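Local coordinates for protein ribokinase RBSK (Mycobacterium tuberculosis, PDB 3GO6) that probably phosphorylates D-ribose at O-5 with ATP and a divalent metal, most likely magnesium, to give D-ribose 5-phosphate, at residues Val22-Met30 against Asn131-Val141; Cys144-Val155 against Ala170-Gln181. One frame throughout, in Å; residues are numbered along the deposited sequence.

Interactions 1 and 2 follow one another along the chain, and their centres lie about 10 Å apart. Strands 21-25 and 146-149, one from each, are neighbours in the large mixed sheet. Two probable hydrogen bonds join them directly: Ser27 OG lies 2.7 Å from Glu152 OE1, and Val25 O lies 2.7 Å from Thr149 OG1. Both contacts end at the bound alpha-D-ribofuranose, where Asn29 of interaction 1 and Glu152 of interaction 2 hold adjacent hydroxyls and also bond to each other. Asp248, the predicted proton acceptor, hydrogen-bonds to the same sugar, as do Asp31, Asn61, Gly57 and Lys58.

Interaction 1: residues Val22-Met30 against Asn131-Val141; sequences VCVVGSVNM and NAHLTPVPSAV. With RIB (alpha-D-ribofuranose), chain C.
The side-chain amide of Asn131 binds the backbone of Val28 at both ends. Val28 N donates to Asn131 OD1 over 2.8 Å, with an N-H...O angle of 161°, and Asn131 ND2 returns a bond of 3.0 Å to Val28 O. The second bond leaves in the plane of the Asn131 amide, whereas Val28 N approaches OD1 from well above the carbonyl plane. A water completes the grip on OD1, donating to it and to Gly26 O, so the buried oxygen has two donors and the carbonyl of Gly26 is tied to the same group. Asn131 ND2 also bonds to Pro128 O. Ser27 CB lies 3.5 Å from Asn131 OD1.

Next along the chain, Asn29 turns its amide at a right angle to that of Asn131. With CG beside its own backbone N (chi1 -60°), Asn29 carries ND2 to O2 of the ribose in a nearly straight bond of 3.0 Å. Glu152, another residue that binds the sugar, backs Ser27 and Asn29, the two residues flanking Val28.

Farther from the pocket the contact is apolar. The two methyls of Val25 divide the loop between them: CG1 meets Leu134 CD2 at 4.1 Å, while CG2 faces Ala140 CB and Val141 CG1. That Val141 methyl also touches Cys23 SG, at 3.8 Å. A type I turn from Val137 to Ala140 brings the loop back to strand 21-25 here.

The loop 131-141 thus runs alongside the strand and its continuation into the sugar site. Val25 and Val141 also rest on helix 155-167, Ala140 packs against strand 72-76, and Val28 reaches helix 83-94.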
loop_
_atom_site.group_PDB
_atom_site.type_symbol
_atom_site.label_atom_id
_atom_site.label_comp_id
_atom_site.label_asym_id
_atom_site.label_seq_id
_atom_site.Cartn_x
_atom_site.Cartn_y
_atom_site.Cartn_z
ATOM N N VAL A 22 -4.213 10.531 30.352
ATOM C CA VAL A 22 -4.178 11.092 29.006
ATOM C C VAL A 22 -5.354 10.548 28.216
ATOM O O VAL A 22 -5.546 9.332 28.162
ATOM C CB VAL A 22 -2.839 10.766 28.309
ATOM C CG1 VAL A 22 -2.882 11.169 26.845
ATOM C CG2 VAL A 22 -1.678 11.470 29.060
ATOM N N CYS A 23 -6.150 11.450 27.633
ATOM C CA CYS A 23 -7.172 11.049 26.667
ATOM C C CYS A 23 -6.748 11.413 25.236
ATOM O O CYS A 23 -6.493 12.591 24.930
ATOM C CB CYS A 23 -8.519 11.694 26.992
ATOM S SG CYS A 23 -9.727 11.378 25.691
ATOM N N VAL A 24 -6.633 10.404 24.372
ATOM C CA VAL A 24 -6.267 10.651 22.983
ATOM C C VAL A 24 -7.529 10.560 22.134
ATOM O O VAL A 24 -8.216 9.541 22.145
ATOM C CB VAL A 24 -5.209 9.642 22.479
ATOM C CG1 VAL A 24 -4.832 9.919 21.019
ATOM C CG2 VAL A 24 -3.980 9.665 23.386
ATOM N N VAL A 25 -7.836 11.621 21.404
ATOM C CA VAL A 25 -8.972 11.596 20.484
ATOM C C VAL A 25 -8.360 11.723 19.090
ATOM O O VAL A 25 -7.761 12.749 18.753
ATOM C CB VAL A 25 -9.991 12.749 20.773
ATOM C CG1 VAL A 25 -11.077 12.830 19.677
ATOM C CG2 VAL A 25 -10.662 12.563 22.143
ATOM N N GLY A 26 -8.464 10.668 18.291
ATOM C CA GLY A 26 -7.719 10.647 17.032
ATOM C C GLY A 26 -7.912 9.395 16.223
ATOM O O GLY A 26 -8.915 8.674 16.397
ATOM N N SER A 27 -6.957 9.137 15.334
ATOM C CA SER A 27 -7.141 8.158 14.284
ATOM C C SER A 27 -6.433 6.838 14.542
ATOM O O SER A 27 -5.436 6.767 15.269
ATOM C CB SER A 27 -6.619 8.734 12.972
ATOM O OG SER A 27 -5.296 9.169 13.193
ATOM N N VAL A 28 -6.966 5.792 13.926
ATOM C CA VAL A 28 -6.380 4.456 14.004
ATOM C C VAL A 28 -6.480 3.856 12.601
ATOM O O VAL A 28 -7.555 3.827 12.003
ATOM C CB VAL A 28 -7.047 3.568 15.129
ATOM C CG1 VAL A 28 -8.608 3.481 14.968
ATOM C CG2 VAL A 28 -6.380 2.167 15.224
ATOM N N ASN A 29 -5.338 3.407 12.067
ATOM C CA ASN A 29 -5.226 2.968 10.676
ATOM C C ASN A 29 -4.466 1.664 10.674
ATOM O O ASN A 29 -3.615 1.460 11.533
ATOM C CB ASN A 29 -4.361 3.954 9.841
ATOM C CG ASN A 29 -4.922 5.360 9.797
ATOM O OD1 ASN A 29 -6.122 5.552 9.644
ATOM N ND2 ASN A 29 -4.039 6.364 9.938
ATOM N N MET A 30 -4.731 0.798 9.703
ATOM C CA MET A 30 -3.765 -0.270 9.394
ATOM C C MET A 30 -2.674 0.292 8.451
ATOM O O MET A 30 -2.996 0.915 7.447
ATOM C CB MET A 30 -4.475 -1.472 8.761
ATOM C CG MET A 30 -3.561 -2.683 8.570
ATOM S SD MET A 30 -3.116 -3.484 10.126
ATOM C CE MET A 30 -4.723 -4.039 10.751
ATOM N N ASN A 131 -12.093 6.841 10.308
ATOM C CA ASN A 131 -11.622 8.009 11.061
ATOM C C ASN A 131 -12.250 9.323 10.607
ATOM O O ASN A 131 -12.446 10.219 11.426
ATOM C CB ASN A 131 -10.087 8.136 11.021
ATOM C CG ASN A 131 -9.401 6.907 11.548
ATOM O OD1 ASN A 131 -9.426 6.627 12.763
ATOM N ND2 ASN A 131 -8.827 6.123 10.636
ATOM N N ALA A 132 -12.557 9.428 9.314
ATOM C CA ALA A 132 -13.210 10.617 8.753
ATOM C C ALA A 132 -14.659 10.775 9.233
ATOM O O ALA A 132 -15.267 11.827 9.050
ATOM C CB ALA A 132 -13.172 10.576 7.208
ATOM N N HIS A 133 -15.200 9.740 9.858
ATOM C CA HIS A 133 -16.582 9.773 10.340
ATOM C C HIS A 133 -16.706 9.735 11.856
ATOM O O HIS A 133 -17.765 9.411 12.374
ATOM C CB HIS A 133 -17.387 8.639 9.708
ATOM C CG HIS A 133 -17.324 8.651 8.216
ATOM N ND1 HIS A 133 -17.966 9.609 7.454
ATOM C CD2 HIS A 133 -16.635 7.874 7.350
ATOM C CE1 HIS A 133 -17.702 9.392 6.176
ATOM N NE2 HIS A 133 -16.891 8.352 6.085
ATOM N N LEU A 134 -15.613 10.028 12.558
ATOM C CA LEU A 134 -15.663 10.173 14.007
ATOM C C LEU A 134 -16.386 11.468 14.406
ATOM O O LEU A 134 -15.911 12.567 14.108
ATOM C CB LEU A 134 -14.254 10.144 14.629
ATOM C CG LEU A 134 -14.232 10.253 16.162
ATOM C CD1 LEU A 134 -14.831 9.013 16.815
ATOM C CD2 LEU A 134 -12.822 10.523 16.711
ATOM N N THR A 135 -17.529 11.321 15.080
ATOM C CA THR A 135 -18.287 12.452 15.613
ATOM C C THR A 135 -18.007 12.538 17.117
ATOM O O THR A 135 -17.531 11.574 17.708
ATOM C CB THR A 135 -19.827 12.309 15.375
ATOM O OG1 THR A 135 -20.295 11.095 15.970
ATOM C CG2 THR A 135 -20.160 12.307 13.895
ATOM N N PRO A 136 -18.265 13.699 17.739
ATOM C CA PRO A 136 -17.902 13.833 19.161
ATOM C C PRO A 136 -18.581 12.807 20.099
ATOM O O PRO A 136 -19.807 12.745 20.169
ATOM C CB PRO A 136 -18.319 15.267 19.499
ATOM C CG PRO A 136 -18.406 15.977 18.174
ATOM C CD PRO A 136 -18.841 14.939 17.190
ATOM N N VAL A 137 -17.773 11.986 20.774
ATOM C CA VAL A 137 -18.272 10.978 21.727
ATOM C C VAL A 137 -18.438 11.693 23.081
ATOM O O VAL A 137 -17.483 12.309 23.577
ATOM C CB VAL A 137 -17.318 9.727 21.817
ATOM C CG1 VAL A 137 -17.783 8.724 22.882
ATOM C CG2 VAL A 137 -17.184 9.019 20.448
ATOM N N PRO A 138 -19.654 11.638 23.671
ATOM C CA PRO A 138 -19.976 12.466 24.856
ATOM C C PRO A 138 -18.886 12.508 25.948
ATOM O O PRO A 138 -18.357 13.588 26.256
ATOM C CB PRO A 138 -21.289 11.846 25.392
ATOM C CG PRO A 138 -21.499 10.554 24.573
ATOM C CD PRO A 138 -20.801 10.801 23.266
ATOM N N SER A 139 -18.542 11.350 26.504
ATOM C CA SER A 139 -17.591 11.297 27.615
ATOM C C SER A 139 -16.177 10.931 27.147
ATOM O O SER A 139 -15.379 10.388 27.922
ATOM C CB SER A 139 -18.086 10.320 28.697
ATOM O OG SER A 139 -18.101 8.984 28.207
ATOM N N ALA A 140 -15.883 11.237 25.880
ATOM C CA ALA A 140 -14.557 11.031 25.290
ATOM C C ALA A 140 -13.438 11.558 26.181
ATOM O O ALA A 140 -12.443 10.865 26.390
ATOM C CB ALA A 140 -14.470 11.675 23.894
ATOM N N VAL A 141 -13.604 12.766 26.717
ATOM C CA VAL A 141 -12.554 13.397 27.530
ATOM C C VAL A 141 -12.869 13.457 29.032
ATOM O O VAL A 141 -12.289 14.264 29.766
ATOM C CB VAL A 141 -12.187 14.798 26.990
ATOM C CG1 VAL A 141 -11.676 14.693 25.550
ATOM C CG2 VAL A 141 -13.386 15.731 27.054
HETATM O O5 RIB C . 2.801 9.205 12.140
HETATM C C5 RIB C . 2.719 7.943 11.439
HETATM C C4 RIB C . 1.241 7.524 11.339
HETATM O O4 RIB C . 0.582 8.416 10.417
HETATM C C3 RIB C . 1.043 6.140 10.745
HETATM O O3 RIB C . 0.844 5.092 11.727
HETATM C C2 RIB C . -0.136 6.305 9.804
HETATM O O2 RIB C . -1.236 5.466 10.175
HETATM C C1 RIB C . -0.520 7.777 9.797
HETATM O O1 RIB C . -1.686 8.034 10.591
HETATM O O HOH W 1 -10.946 7.881 14.632
#

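Interaction 2: residues Cys144-Val155 against Ala170-Gln181; sequences CDVLLTQLEIPV and AVVMVNASPAGQ. With RIB (alpha-D-ribofuranose), chain C.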
loop_
_atom_site.group_PDB
_atom_site.type_symbol
_atom_site.label_atom_id
_atom_site.label_comp_id
_atom_site.label_asym_id
_atom_site.label_seq_id
_atom_site.Cartn_x
_atom_site.Cartn_y
_atom_site.Cartn_z
ATOM N N CYS A 144 -9.777 13.501 32.431
ATOM C CA CYS A 144 -8.397 13.492 31.948
ATOM C C CYS A 144 -7.627 14.711 32.411
ATOM O O CYS A 144 -8.208 15.741 32.763
ATOM C CB CYS A 144 -8.295 13.282 30.428
ATOM S SG CYS A 144 -8.607 14.722 29.383
ATOM N N ASP A 145 -6.311 14.553 32.444
ATOM C CA ASP A 145 -5.384 15.627 32.762
ATOM C C ASP A 145 -4.913 16.312 31.470
ATOM O O ASP A 145 -4.783 17.543 31.414
ATOM C CB ASP A 145 -4.213 15.040 33.547
ATOM C CG ASP A 145 -4.663 14.460 34.883
ATOM O OD1 ASP A 145 -5.516 15.099 35.535
ATOM O OD2 ASP A 145 -4.196 13.373 35.258
ATOM N N VAL A 146 -4.684 15.503 30.432
ATOM C CA VAL A 146 -4.269 16.019 29.116
ATOM C C VAL A 146 -5.127 15.391 28.011
ATOM O O VAL A 146 -5.238 14.164 27.934
ATOM C CB VAL A 146 -2.775 15.707 28.827
ATOM C CG1 VAL A 146 -2.346 16.244 27.441
ATOM C CG2 VAL A 146 -1.858 16.277 29.921
ATOM N N LEU A 147 -5.745 16.234 27.188
ATOM C CA LEU A 147 -6.320 15.785 25.919
ATOM C C LEU A 147 -5.258 15.909 24.822
ATOM O O LEU A 147 -4.660 16.962 24.653
ATOM C CB LEU A 147 -7.561 16.602 25.526
ATOM C CG LEU A 147 -7.924 16.526 24.026
ATOM C CD1 LEU A 147 -8.634 15.239 23.653
ATOM C CD2 LEU A 147 -8.707 17.719 23.565
ATOM N N LEU A 148 -5.000 14.824 24.096
ATOM C CA LEU A 148 -4.125 14.903 22.940
ATOM C C LEU A 148 -4.915 14.525 21.682
ATOM O O LEU A 148 -5.565 13.462 21.628
ATOM C CB LEU A 148 -2.887 14.009 23.156
ATOM C CG LEU A 148 -1.927 13.818 21.981
ATOM C CD1 LEU A 148 -1.314 15.147 21.535
ATOM C CD2 LEU A 148 -0.845 12.797 22.326
ATOM N N THR A 149 -4.870 15.390 20.675
ATOM C CA THR A 149 -5.630 15.163 19.455
ATOM C C THR A 149 -4.797 15.516 18.215
ATOM O O THR A 149 -3.770 16.187 18.335
ATOM C CB THR A 149 -6.997 15.925 19.508
ATOM O OG1 THR A 149 -7.882 15.405 18.515
ATOM C CG2 THR A 149 -6.815 17.415 19.301
ATOM N N GLN A 150 -5.197 15.001 17.051
ATOM C CA GLN A 150 -4.530 15.287 15.767
ATOM C C GLN A 150 -5.620 15.460 14.727
ATOM O O GLN A 150 -6.804 15.434 15.067
ATOM C CB GLN A 150 -3.541 14.181 15.306
ATOM C CG GLN A 150 -2.887 13.373 16.446
ATOM C CD GLN A 150 -3.880 12.398 17.111
ATOM O OE1 GLN A 150 -4.810 11.919 16.461
ATOM N NE2 GLN A 150 -3.681 12.117 18.396
ATOM N N LEU A 151 -5.223 15.641 13.469
ATOM C CA LEU A 151 -6.142 16.167 12.475
ATOM C C LEU A 151 -6.508 15.216 11.333
ATOM O O LEU A 151 -6.977 15.675 10.279
ATOM C CB LEU A 151 -5.621 17.524 11.945
ATOM C CG LEU A 151 -5.134 18.570 12.974
ATOM C CD1 LEU A 151 -4.623 19.832 12.284
ATOM C CD2 LEU A 151 -6.227 18.927 13.977
ATOM N N GLU A 152 -6.333 13.901 11.525
ATOM C CA GLU A 152 -6.848 12.942 10.526
ATOM C C GLU A 152 -8.352 12.697 10.711
ATOM O O GLU A 152 -9.059 12.335 9.759
ATOM C CB GLU A 152 -6.095 11.605 10.561
ATOM C CG GLU A 152 -4.563 11.719 10.346
ATOM C CD GLU A 152 -3.877 10.335 10.321
ATOM O OE1 GLU A 152 -4.535 9.303 10.650
ATOM O OE2 GLU A 152 -2.693 10.275 9.938
ATOM N N ILE A 153 -8.828 12.882 11.939
ATOM C CA ILE A 153 -10.253 12.887 12.239
ATOM C C ILE A 153 -10.816 14.289 11.853
ATOM O O ILE A 153 -10.037 15.218 11.617
ATOM C CB ILE A 153 -10.470 12.622 13.749
ATOM C CG1 ILE A 153 -9.735 13.690 14.602
ATOM C CG2 ILE A 153 -9.993 11.201 14.109
ATOM C CD1 ILE A 153 -10.126 13.707 16.093
ATOM N N PRO A 154 -12.157 14.445 11.796
ATOM C CA PRO A 154 -12.726 15.774 11.514
ATOM C C PRO A 154 -12.203 16.834 12.486
ATOM O O PRO A 154 -12.177 16.604 13.699
ATOM C CB PRO A 154 -14.232 15.561 11.713
ATOM C CG PRO A 154 -14.437 14.077 11.376
ATOM C CD PRO A 154 -13.210 13.416 11.979
ATOM N N VAL A 155 -11.778 17.986 11.966
ATOM C CA VAL A 155 -11.296 19.049 12.857
ATOM C C VAL A 155 -12.392 19.472 13.850
ATOM O O VAL A 155 -12.102 19.770 15.005
ATOM C CB VAL A 155 -10.678 20.261 12.095
ATOM C CG1 VAL A 155 -10.124 21.286 13.097
ATOM C CG2 VAL A 155 -9.537 19.785 11.202
ATOM N N ALA A 170 -8.520 20.520 31.677
ATOM C CA ALA A 170 -7.481 19.645 31.117
ATOM C C ALA A 170 -6.627 20.417 30.118
ATOM O O ALA A 170 -7.113 21.347 29.458
ATOM C CB ALA A 170 -8.104 18.455 30.438
ATOM N N VAL A 171 -5.364 20.018 29.984
ATOM C CA VAL A 171 -4.507 20.559 28.936
ATOM C C VAL A 171 -5.030 20.193 27.529
ATOM O O VAL A 171 -5.286 19.025 27.242
ATOM C CB VAL A 171 -3.058 20.052 29.090
ATOM C CG1 VAL A 171 -2.172 20.554 27.928
ATOM C CG2 VAL A 171 -2.490 20.470 30.442
ATOM N N VAL A 172 -5.182 21.190 26.661
ATOM C CA VAL A 172 -5.509 20.937 25.262
ATOM C C VAL A 172 -4.205 20.883 24.452
ATOM O O VAL A 172 -3.527 21.890 24.269
ATOM C CB VAL A 172 -6.492 21.971 24.667
ATOM C CG1 VAL A 172 -6.715 21.695 23.196
ATOM C CG2 VAL A 172 -7.832 21.943 25.427
ATOM N N MET A 173 -3.874 19.689 23.966
ATOM C CA MET A 173 -2.641 19.463 23.220
ATOM C C MET A 173 -2.979 18.929 21.830
ATOM O O MET A 173 -3.636 17.880 21.697
ATOM C CB MET A 173 -1.747 18.490 24.008
ATOM C CG MET A 173 -0.347 18.232 23.390
ATOM S SD MET A 173 0.681 17.110 24.378
ATOM C CE MET A 173 1.127 18.173 25.753
ATOM N N VAL A 174 -2.558 19.654 20.797
ATOM C CA VAL A 174 -2.905 19.330 19.425
ATOM C C VAL A 174 -1.648 19.039 18.632
ATOM O O VAL A 174 -0.709 19.845 18.600
ATOM C CB VAL A 174 -3.717 20.480 18.738
ATOM C CG1 VAL A 174 -4.064 20.137 17.273
ATOM C CG2 VAL A 174 -4.981 20.785 19.539
ATOM N N ASN A 175 -1.610 17.857 18.024
ATOM C CA ASN A 175 -0.604 17.590 17.002
ATOM C C ASN A 175 -1.181 18.090 15.699
ATOM O O ASN A 175 -2.107 17.477 15.146
ATOM C CB ASN A 175 -0.275 16.091 16.956
ATOM C CG ASN A 175 0.739 15.750 15.896
ATOM O OD1 ASN A 175 1.595 16.582 15.520
ATOM N ND2 ASN A 175 0.656 14.536 15.396
ATOM N N ALA A 176 -0.665 19.224 15.215
ATOM C CA ALA A 176 -1.221 19.884 14.023
ATOM C C ALA A 176 -0.798 19.186 12.729
ATOM O O ALA A 176 -0.108 19.767 11.894
ATOM C CB ALA A 176 -0.802 21.383 13.994
ATOM N N SER A 177 -1.235 17.936 12.565
ATOM C CA SER A 177 -0.837 17.109 11.441
ATOM C C SER A 177 -2.038 16.216 11.087
ATOM O O SER A 177 -2.659 15.655 11.989
ATOM C CB SER A 177 0.375 16.262 11.851
ATOM O OG SER A 177 0.867 15.459 10.794
ATOM N N PRO A 178 -2.394 16.109 9.790
ATOM C CA PRO A 178 -1.766 16.761 8.639
ATOM C C PRO A 178 -2.145 18.231 8.572
ATOM O O PRO A 178 -3.119 18.640 9.209
ATOM C CB PRO A 178 -2.382 16.055 7.437
ATOM C CG PRO A 178 -3.294 14.998 7.982
ATOM C CD PRO A 178 -3.542 15.272 9.396
ATOM N N ALA A 179 -1.371 18.995 7.802
ATOM C CA ALA A 179 -1.670 20.398 7.486
ATOM C C ALA A 179 -2.823 20.504 6.475
ATOM O O ALA A 179 -3.263 19.494 5.920
ATOM C CB ALA A 179 -0.408 21.073 6.931
ATOM N N GLY A 180 -3.323 21.718 6.243
ATOM C CA GLY A 180 -4.329 21.955 5.202
ATOM C C GLY A 180 -5.750 21.512 5.492
ATOM O O GLY A 180 -6.567 21.406 4.581
ATOM N N GLN A 181 -6.076 21.270 6.751
ATOM C CA GLN A 181 -7.436 20.875 7.094
ATOM C C GLN A 181 -8.419 22.074 7.116
ATOM O O GLN A 181 -8.055 23.184 6.688
ATOM C CB GLN A 181 -7.445 20.043 8.382
ATOM C CG GLN A 181 -6.673 18.701 8.247
ATOM C CD GLN A 181 -7.005 17.961 6.962
ATOM O OE1 GLN A 181 -6.211 17.947 6.007
ATOM N NE2 GLN A 181 -8.177 17.341 6.927
HETATM O O5 RIB C . 2.801 9.205 12.140
HETATM C C5 RIB C . 2.719 7.943 11.439
HETATM C C4 RIB C . 1.241 7.524 11.339
HETATM O O4 RIB C . 0.582 8.416 10.417
HETATM C C3 RIB C . 1.043 6.140 10.745
HETATM O O3 RIB C . 0.844 5.092 11.727
HETATM C C2 RIB C . -0.136 6.305 9.804
HETATM O O2 RIB C . -1.236 5.466 10.175
HETATM C C1 RIB C . -0.520 7.777 9.797
HETATM O O1 RIB C . -1.686 8.034 10.591
#
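Strands 146-149 and 171-175 pair in parallel through a backbone ladder that begins with Val171 N donating to Asp145 O and closes with Asn175 N donating to Thr149 O over 2.7 Å. Beyond the strands, Leu151 N bonds at 3.0 Å to Ser177 O, the carbonyl of the cis peptide that joins Ser177 to Pro178. Next to it, Glu152 OE2 accepts a short hydrogen bond of 2.5 Å from ribose O1. The Glu152 chain is extended beyond CG, which lies 3.8 Å from Pro178 CD.

On one face, Val146 lies beside Val171, and Leu148 CD1 meets Met173 CG at 3.7 Å. On the other, Thr149 CG2 lies beside Val174 CG2; Thr149 packs on helix 155-167, the crossover of this beta-alpha-beta unit, and Val174 on helix 183-192. Past the strands, the side chain of Leu151 crosses Val174 at about a right angle, Leu151 CD2 4.1 Å from Val174 CG1. Thr45 and Leu47 of the second subunit pack on Glu152 and Pro178.

The two oxygens of Glu152 have different partners, OE2 the sugar and OE1 protein side chains, in the loop after strand 146-149, an arrangement consistent with positioning the anomeric hydroxyl.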